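Local coordinates for protein Atp-dependent DNA ligase (Psychromonas sp., PDB 4D05) that probably seals breaks in DNA in an ATP-dependent reaction that passes through an adenylated enzyme, as other minimal bacterial DNA ligases do, at residues Gln132-Asn136 with Thr137-Phe141; Met156-His159 with Gln160-Tyr164; Phe47-Pro50 with Thr51-Ala55. All blocks are in the same frame, centred on the assembly; numbering follows the deposited sequence.

Three local contacts follow one another along the chain; none nests in or crosses another, and each joins directly adjoining segments. Contact 3 comes first, where the loop after strand 39-40 turns into the short helix 51-54. Contact 1 joins the end of the loop after strand 126-128 to the start of helix 137-149, and contact 2 turns the chain at the end of strand 154-159. Contacts 1 and 2 touch: L140 packs on L157, tying helix 137-149 to strand 154-159 beside the AMP, while K133 and Q160 join the flanking loop and turn. Contact 3 stands apart, about 29 Å from contact 2, centre to centre.

Contact 1 (Gln132-Asn136 with Thr137-Phe141); sequences QKIPN and TVALF
N136 sits directly before helix 137-149 and accepts from the first turn with both its backbone and side-chain oxygens. Up to P135 the chain 132-136 runs without regular structure; at T137 it turns into the helix, and the backbone O of N136 accepts from L140 N at 3.0 Å. One residue further on, F141 N bonds to T137 O in the same i to i+4 pattern. The side chain of N136 closes the end. Its CG stands between the backbone N and the carbonyl carbon (chi1 49°), which swings OD1 back over the helix start to take A139 N at 2.9 Å. That bond is fairly straight, 156° at the hydrogen, and the donor is tilted slightly from the amide plane. OD1 also rests 3.4 Å from A139 CB, so the methyl lies close beside the capping oxygen. Apolar contacts complete the corner. I134 sends CG2, the branch anti to its backbone N, toward the helix, where it touches A139 CB at 3.9 Å and L140 CB at 4.0 Å. The ring of P135 brings CG to the same alanine methyl, so I134 and P135 both close on A139. Outside the two segments, I134 and L140 also meet V23 of strand 21-26, and L140 touches V18 and Y12. The arrangement is a classic asparagine N-cap with an apolar contact just ahead of it, starting the helix that leads into strand 154-159 of the ATP-dependent DNA ligase domain.

Contact 2 (Met156-His159 with Gln160-Tyr164); sequences MLHH and QDALY. With AMP (adenosine monophosphate), chain H.
H159 holds the chain reversal with two acceptors, one from its backbone and one from its ring. Its O takes A162 N at 3.0 Å with a straight N-H (164°). Its ring nitrogen ND1 takes D161 N at 3.1 Å, and here the donor lies almost in the ring plane, at the edge. With CG anti to the backbone N (chi1 -163°), the imidazole leans out over the turn and ND1 comes to meet that N-H; ND1 as acceptor probably leaves the ring's proton on NE2. The ring's CE1 lies 3.5 Å from D161 OD2, the ring and carboxylate planes being 48° apart. The first bond closes a type I beta turn from H159 to A162, and the ring bond adds a side-chain grip on its middle. The turn ends strand 154-159 in the nucleotide-binding sheet, where the strand pairs with 21-26 on one side and 173-175 on the other. A162 CB sits at the edge of the H158 ring, 3.7 Å from H158 NE2, while that ring stacks with F107. Further polar groups of the turn find partners beyond it. Q160 OE1 accepts from K133 NZ, A162 O accepts from R110 NH1, and Y164 OH bonds to Q7 N. Further back on the strand, selenomethionine M156 lies against the adenine of the AMP: its bent chain puts CG 3.4 Å from AMP C6, with CE near N3 and C2. The nucleotide's own hydrogen bonds come from elsewhere in the pocket, among them K174 NZ, S24 OG, E25 O and L27 N.

Contact 3 (Phe47-Pro50 with Thr51-Ala55); sequences FTAP and TWFIA
W52 turns its indole back over P50 because its CG stands between the backbone N and the carbonyl carbon (chi1 45°). The proline's CB then lies over one face of the indole, 3.6 Å from the centroid of the five-membered ring and 25° off its normal, a CH-pi contact. P50 CG follows alongside, 3.6 Å from W52 CZ2, so the pyrrolidine edge reaches over the six-membered ring as well. I54 is also turned at its first torsion (chi1 64°), which sets CG1 between N and the carbonyl carbon and directs CG2 to A49 CB at 3.9 Å. P50 is the N-cap residue. Its O accepts from F53 N at 2.9 Å and only weakly from I54 N at 3.4 Å, so the first turn is held chiefly by the shorter bond. F53 keeps CB close to P50, 4.2 Å from CD, while its ring extends away from the proline, with A49 CB a loose 4.4 Å from F53 CD2. The helix and the loop ahead of it pack against the edge of a mixed sheet: A49 of the loop, with F53 and I54 of the helix, touches L39 of edge strand 39-40, I54 reaches W34 of strand 30-34, and F53 meets W90 edge-to-face and also the ring of Y125.

Contact 1 (Gln132-Asn136 with Thr137-Phe141)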
# COMPACT_ATOMS: atom_id res chain seq x y z
N GLN A 132 11.35 -0.95 -12.47
CA GLN A 132 11.95 0.02 -13.39
C GLN A 132 12.70 1.11 -12.66
O GLN A 132 12.46 1.41 -11.51
CB GLN A 132 10.90 0.63 -14.33
CG GLN A 132 9.76 1.39 -13.64
CD GLN A 132 8.63 1.78 -14.62
OE1 GLN A 132 8.82 2.62 -15.50
NE2 GLN A 132 7.46 1.17 -14.47
N LYS A 133 13.62 1.74 -13.39
CA LYS A 133 14.31 2.91 -12.90
C LYS A 133 13.68 4.18 -13.46
O LYS A 133 13.29 4.27 -14.64
CB LYS A 133 15.80 2.86 -13.31
CG LYS A 133 16.63 1.87 -12.52
CD LYS A 133 16.70 2.27 -11.06
CE LYS A 133 17.78 1.58 -10.28
NZ LYS A 133 19.17 2.01 -10.71
N ILE A 134 13.63 5.19 -12.61
CA ILE A 134 12.99 6.47 -12.91
C ILE A 134 14.02 7.57 -12.67
O ILE A 134 14.77 7.52 -11.68
CB ILE A 134 11.75 6.65 -11.98
CG1 ILE A 134 10.67 5.59 -12.27
CG2 ILE A 134 11.11 8.01 -12.13
CD1 ILE A 134 10.04 5.69 -13.64
N PRO A 135 14.09 8.56 -13.56
CA PRO A 135 15.25 9.46 -13.48
C PRO A 135 15.19 10.57 -12.43
O PRO A 135 16.25 11.10 -12.04
CB PRO A 135 15.30 10.09 -14.88
CG PRO A 135 13.89 10.00 -15.38
CD PRO A 135 13.41 8.66 -14.86
N ASN A 136 13.99 10.96 -11.99
CA ASN A 136 13.87 12.09 -11.07
C ASN A 136 12.50 12.10 -10.45
O ASN A 136 11.61 11.38 -10.89
CB ASN A 136 14.17 13.44 -11.75
CG ASN A 136 13.41 13.61 -13.05
OD1 ASN A 136 12.19 13.68 -13.08
ND2 ASN A 136 14.16 13.66 -14.15
N THR A 137 12.31 12.92 -9.44
CA THR A 137 11.05 12.94 -8.69
C THR A 137 9.85 13.43 -9.51
O THR A 137 8.73 12.90 -9.40
CB THR A 137 11.18 13.81 -7.48
OG1 THR A 137 12.22 13.28 -6.65
CG2 THR A 137 9.83 13.82 -6.70
N VAL A 138 10.07 14.43 -10.36
CA VAL A 138 8.98 14.85 -11.22
C VAL A 138 8.47 13.68 -12.07
O VAL A 138 7.26 13.46 -12.22
CB VAL A 138 9.40 16.05 -12.11
CG1 VAL A 138 8.33 16.29 -13.15
CG2 VAL A 138 9.61 17.27 -11.23
N ALA A 139 9.38 12.91 -12.64
CA ALA A 139 8.99 11.76 -13.43
C ALA A 139 8.29 10.67 -12.59
O ALA A 139 7.35 10.02 -13.03
CB ALA A 139 10.21 11.19 -14.13
N LEU A 140 8.72 10.54 -11.35
CA LEU A 140 8.15 9.57 -10.44
C LEU A 140 6.68 9.93 -10.13
O LEU A 140 5.79 9.06 -10.13
CB LEU A 140 8.98 9.56 -9.15
CG LEU A 140 8.49 8.60 -8.08
CD1 LEU A 140 8.71 7.16 -8.52
CD2 LEU A 140 9.16 8.90 -6.73
N PHE A 141 6.42 11.22 -9.90
CA PHE A 141 5.07 11.66 -9.55
C PHE A 141 4.18 11.64 -10.79
O PHE A 141 2.98 11.46 -10.71
CB PHE A 141 5.11 13.06 -8.93
CG PHE A 141 5.51 13.13 -7.48
CD1 PHE A 141 6.09 12.07 -6.82
CD2 PHE A 141 5.24 14.30 -6.75
CE1 PHE A 141 6.42 12.15 -5.48
CE2 PHE A 141 5.60 14.39 -5.40
CZ PHE A 141 6.19 13.29 -4.78

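Contact 2 (Met156-His159 with Gln160-Tyr164)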
# COMPACT_ATOMS: atom_id res chain seq x y z
N MSE A 156 5.74 1.31 -5.34
CA MSE A 156 6.70 0.91 -4.35
C MSE A 156 8.10 1.19 -4.85
O MSE A 156 8.36 1.06 -6.03
CB MSE A 156 6.59 -0.61 -4.07
CG MSE A 156 5.20 -1.09 -3.64
SE MSE A 156 4.72 -0.50 -1.82
CE MSE A 156 6.32 -1.13 -0.88
N LEU A 157 8.99 1.56 -3.92
CA LEU A 157 10.38 1.84 -4.20
C LEU A 157 11.26 0.90 -3.35
O LEU A 157 11.04 0.76 -2.15
CB LEU A 157 10.73 3.28 -3.85
CG LEU A 157 10.13 4.36 -4.79
CD1 LEU A 157 8.69 4.70 -4.44
CD2 LEU A 157 10.94 5.61 -4.73
N HIS A 158 12.27 0.31 -3.97
CA HIS A 158 13.16 -0.59 -3.23
C HIS A 158 14.59 -0.33 -3.66
O HIS A 158 14.93 -0.42 -4.84
CB HIS A 158 12.74 -2.03 -3.53
CG HIS A 158 13.31 -3.04 -2.59
ND1 HIS A 158 12.81 -4.32 -2.51
CD2 HIS A 158 14.32 -2.98 -1.70
CE1 HIS A 158 13.46 -4.99 -1.58
NE2 HIS A 158 14.41 -4.21 -1.09
N HIS A 159 15.42 0.06 -2.71
CA HIS A 159 16.80 0.43 -2.98
C HIS A 159 17.56 -0.74 -3.61
O HIS A 159 17.52 -1.88 -3.10
CB HIS A 159 17.46 0.91 -1.69
CG HIS A 159 18.72 1.69 -1.91
ND1 HIS A 159 19.87 1.10 -2.39
CD2 HIS A 159 19.01 2.99 -1.72
CE1 HIS A 159 20.82 2.02 -2.47
NE2 HIS A 159 20.32 3.18 -2.09
N GLN A 160 18.25 -0.45 -4.71
CA GLN A 160 18.97 -1.49 -5.48
C GLN A 160 20.02 -2.24 -4.65
O GLN A 160 20.34 -3.40 -4.94
CB GLN A 160 19.62 -0.88 -6.74
CG GLN A 160 20.67 0.14 -6.42
CD GLN A 160 21.05 0.99 -7.60
OE1 GLN A 160 20.61 0.76 -8.72
NE2 GLN A 160 21.86 2.00 -7.36
N ASP A 161 20.60 -1.59 -3.65
CA ASP A 161 21.61 -2.22 -2.77
C ASP A 161 21.08 -2.84 -1.48
O ASP A 161 21.87 -3.35 -0.67
CB ASP A 161 22.69 -1.22 -2.39
CG ASP A 161 23.43 -0.65 -3.60
OD1 ASP A 161 23.60 -1.35 -4.60
OD2 ASP A 161 23.82 0.53 -3.52
N ALA A 162 19.76 -2.82 -1.29
CA ALA A 162 19.20 -3.27 -0.02
C ALA A 162 19.39 -4.75 0.20
O ALA A 162 19.29 -5.53 -0.74
CB ALA A 162 17.76 -2.96 0.01
N LEU A 163 19.69 -5.13 1.44
CA LEU A 163 19.73 -6.53 1.84
C LEU A 163 18.43 -6.85 2.59
O LEU A 163 17.94 -6.03 3.36
CB LEU A 163 20.92 -6.75 2.76
CG LEU A 163 22.28 -6.55 2.10
CD1 LEU A 163 23.41 -6.75 3.10
CD2 LEU A 163 22.46 -7.51 0.93
N TYR A 164 17.91 -8.06 2.42
CA TYR A 164 16.61 -8.40 2.99
C TYR A 164 16.65 -8.37 4.51
O TYR A 164 17.57 -8.93 5.12
CB TYR A 164 16.18 -9.80 2.54
CG TYR A 164 14.69 -10.04 2.72
CD1 TYR A 164 13.81 -9.70 1.71
CD2 TYR A 164 14.18 -10.62 3.88
CE1 TYR A 164 12.43 -9.91 1.84
CE2 TYR A 164 12.82 -10.82 4.02
CZ TYR A 164 11.96 -10.47 2.98
OH TYR A 164 10.57 -10.65 3.09
P AMP H . -0.36 -0.80 1.02
O1P AMP H . -0.17 0.27 2.05
O2P AMP H . -1.60 -1.67 0.90
O5' AMP H . 0.96 -1.68 1.03
C5' AMP H . 1.02 -2.65 0.01
C4' AMP H . 1.46 -3.92 0.65
O4' AMP H . 1.60 -4.95 -0.30
C3' AMP H . 2.79 -3.66 1.27
O3' AMP H . 2.71 -4.29 2.56
C2' AMP H . 3.77 -4.36 0.37
O2' AMP H . 4.66 -4.90 1.35
C1' AMP H . 2.94 -5.33 -0.54
N9 AMP H . 3.13 -5.01 -2.00
C8 AMP H . 2.22 -4.81 -2.99
N7 AMP H . 2.80 -4.51 -4.18
C5 AMP H . 4.13 -4.57 -3.94
C6 AMP H . 5.33 -4.31 -4.74
N6 AMP H . 5.21 -3.99 -6.03
N1 AMP H . 6.51 -4.48 -4.12
C2 AMP H . 6.63 -4.75 -2.81
N3 AMP H . 5.59 -4.98 -2.02
C4 AMP H . 4.34 -4.90 -2.53

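Contact 3 (Phe47-Pro50 with Thr51-Ala55)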
# COMPACT_ATOMS: atom_id res chain seq x y z
N PHE A 47 -2.43 -21.08 2.82
CA PHE A 47 -3.50 -21.03 1.80
C PHE A 47 -3.76 -22.42 1.25
O PHE A 47 -2.83 -23.22 1.10
CB PHE A 47 -3.13 -20.11 0.64
CG PHE A 47 -3.03 -18.66 1.01
CD1 PHE A 47 -4.17 -17.91 1.21
CD2 PHE A 47 -1.81 -18.04 1.15
CE1 PHE A 47 -4.09 -16.56 1.55
CE2 PHE A 47 -1.71 -16.69 1.48
CZ PHE A 47 -2.84 -15.94 1.69
N THR A 48 -5.02 -22.69 0.91
CA THR A 48 -5.33 -23.97 0.28
C THR A 48 -5.14 -23.85 -1.24
O THR A 48 -6.08 -24.06 -2.03
CB THR A 48 -6.75 -24.45 0.63
OG1 THR A 48 -7.71 -23.57 0.06
CG2 THR A 48 -6.95 -24.53 2.15
N ALA A 49 -3.91 -23.55 -1.66
CA ALA A 49 -3.66 -23.37 -3.08
C ALA A 49 -3.71 -24.73 -3.76
O ALA A 49 -3.04 -25.68 -3.33
CB ALA A 49 -2.31 -22.77 -3.31
N PRO A 50 -4.50 -24.82 -4.83
CA PRO A 50 -4.52 -26.12 -5.52
C PRO A 50 -3.16 -26.58 -6.03
O PRO A 50 -2.30 -25.79 -6.36
CB PRO A 50 -5.45 -25.85 -6.72
CG PRO A 50 -6.34 -24.74 -6.24
CD PRO A 50 -5.43 -23.86 -5.43
N THR A 51 -2.98 -27.89 -6.10
CA THR A 51 -1.72 -28.48 -6.54
C THR A 51 -1.29 -27.96 -7.90
O THR A 51 -0.12 -27.66 -8.12
CB THR A 51 -1.88 -29.99 -6.61
OG1 THR A 51 -2.24 -30.45 -5.32
CG2 THR A 51 -0.61 -30.62 -7.02
N TRP A 52 -2.23 -27.87 -8.84
CA TRP A 52 -1.89 -27.41 -10.19
C TRP A 52 -1.48 -25.94 -10.21
O TRP A 52 -0.80 -25.49 -11.16
CB TRP A 52 -3.07 -27.66 -11.16
CG TRP A 52 -4.42 -27.26 -10.61
CD1 TRP A 52 -5.32 -28.09 -10.00
CD2 TRP A 52 -5.00 -25.94 -10.58
NE1 TRP A 52 -6.42 -27.39 -9.62
CE2 TRP A 52 -6.26 -26.07 -9.97
CE3 TRP A 52 -4.60 -24.69 -11.05
CZ2 TRP A 52 -7.12 -24.98 -9.78
CZ3 TRP A 52 -5.48 -23.60 -10.86
CH2 TRP A 52 -6.71 -23.77 -10.25
N PHE A 53 -1.87 -25.18 -9.20
CA PHE A 53 -1.48 -23.76 -9.14
C PHE A 53 0.00 -23.62 -8.78
O PHE A 53 0.71 -22.81 -9.35
CB PHE A 53 -2.34 -23.03 -8.11
CG PHE A 53 -2.13 -21.54 -8.08
CD1 PHE A 53 -2.81 -20.71 -8.98
CD2 PHE A 53 -1.26 -20.97 -7.16
CE1 PHE A 53 -2.59 -19.34 -8.96
CE2 PHE A 53 -1.06 -19.60 -7.16
CZ PHE A 53 -1.72 -18.80 -8.06
N ILE A 54 0.47 -24.45 -7.85
CA ILE A 54 1.84 -24.31 -7.34
C ILE A 54 2.81 -25.34 -7.91
O ILE A 54 4.01 -25.27 -7.66
CB ILE A 54 1.87 -24.43 -5.82
CG1 ILE A 54 1.42 -25.84 -5.40
CG2 ILE A 54 1.04 -23.30 -5.14
CD1 ILE A 54 1.63 -26.15 -3.90
N ALA A 55 2.31 -26.31 -8.68
CA ALA A 55 3.12 -27.46 -9.09
C ALA A 55 4.44 -27.12 -9.78
O ALA A 55 5.44 -27.84 -9.59
CB ALA A 55 2.31 -28.37 -9.98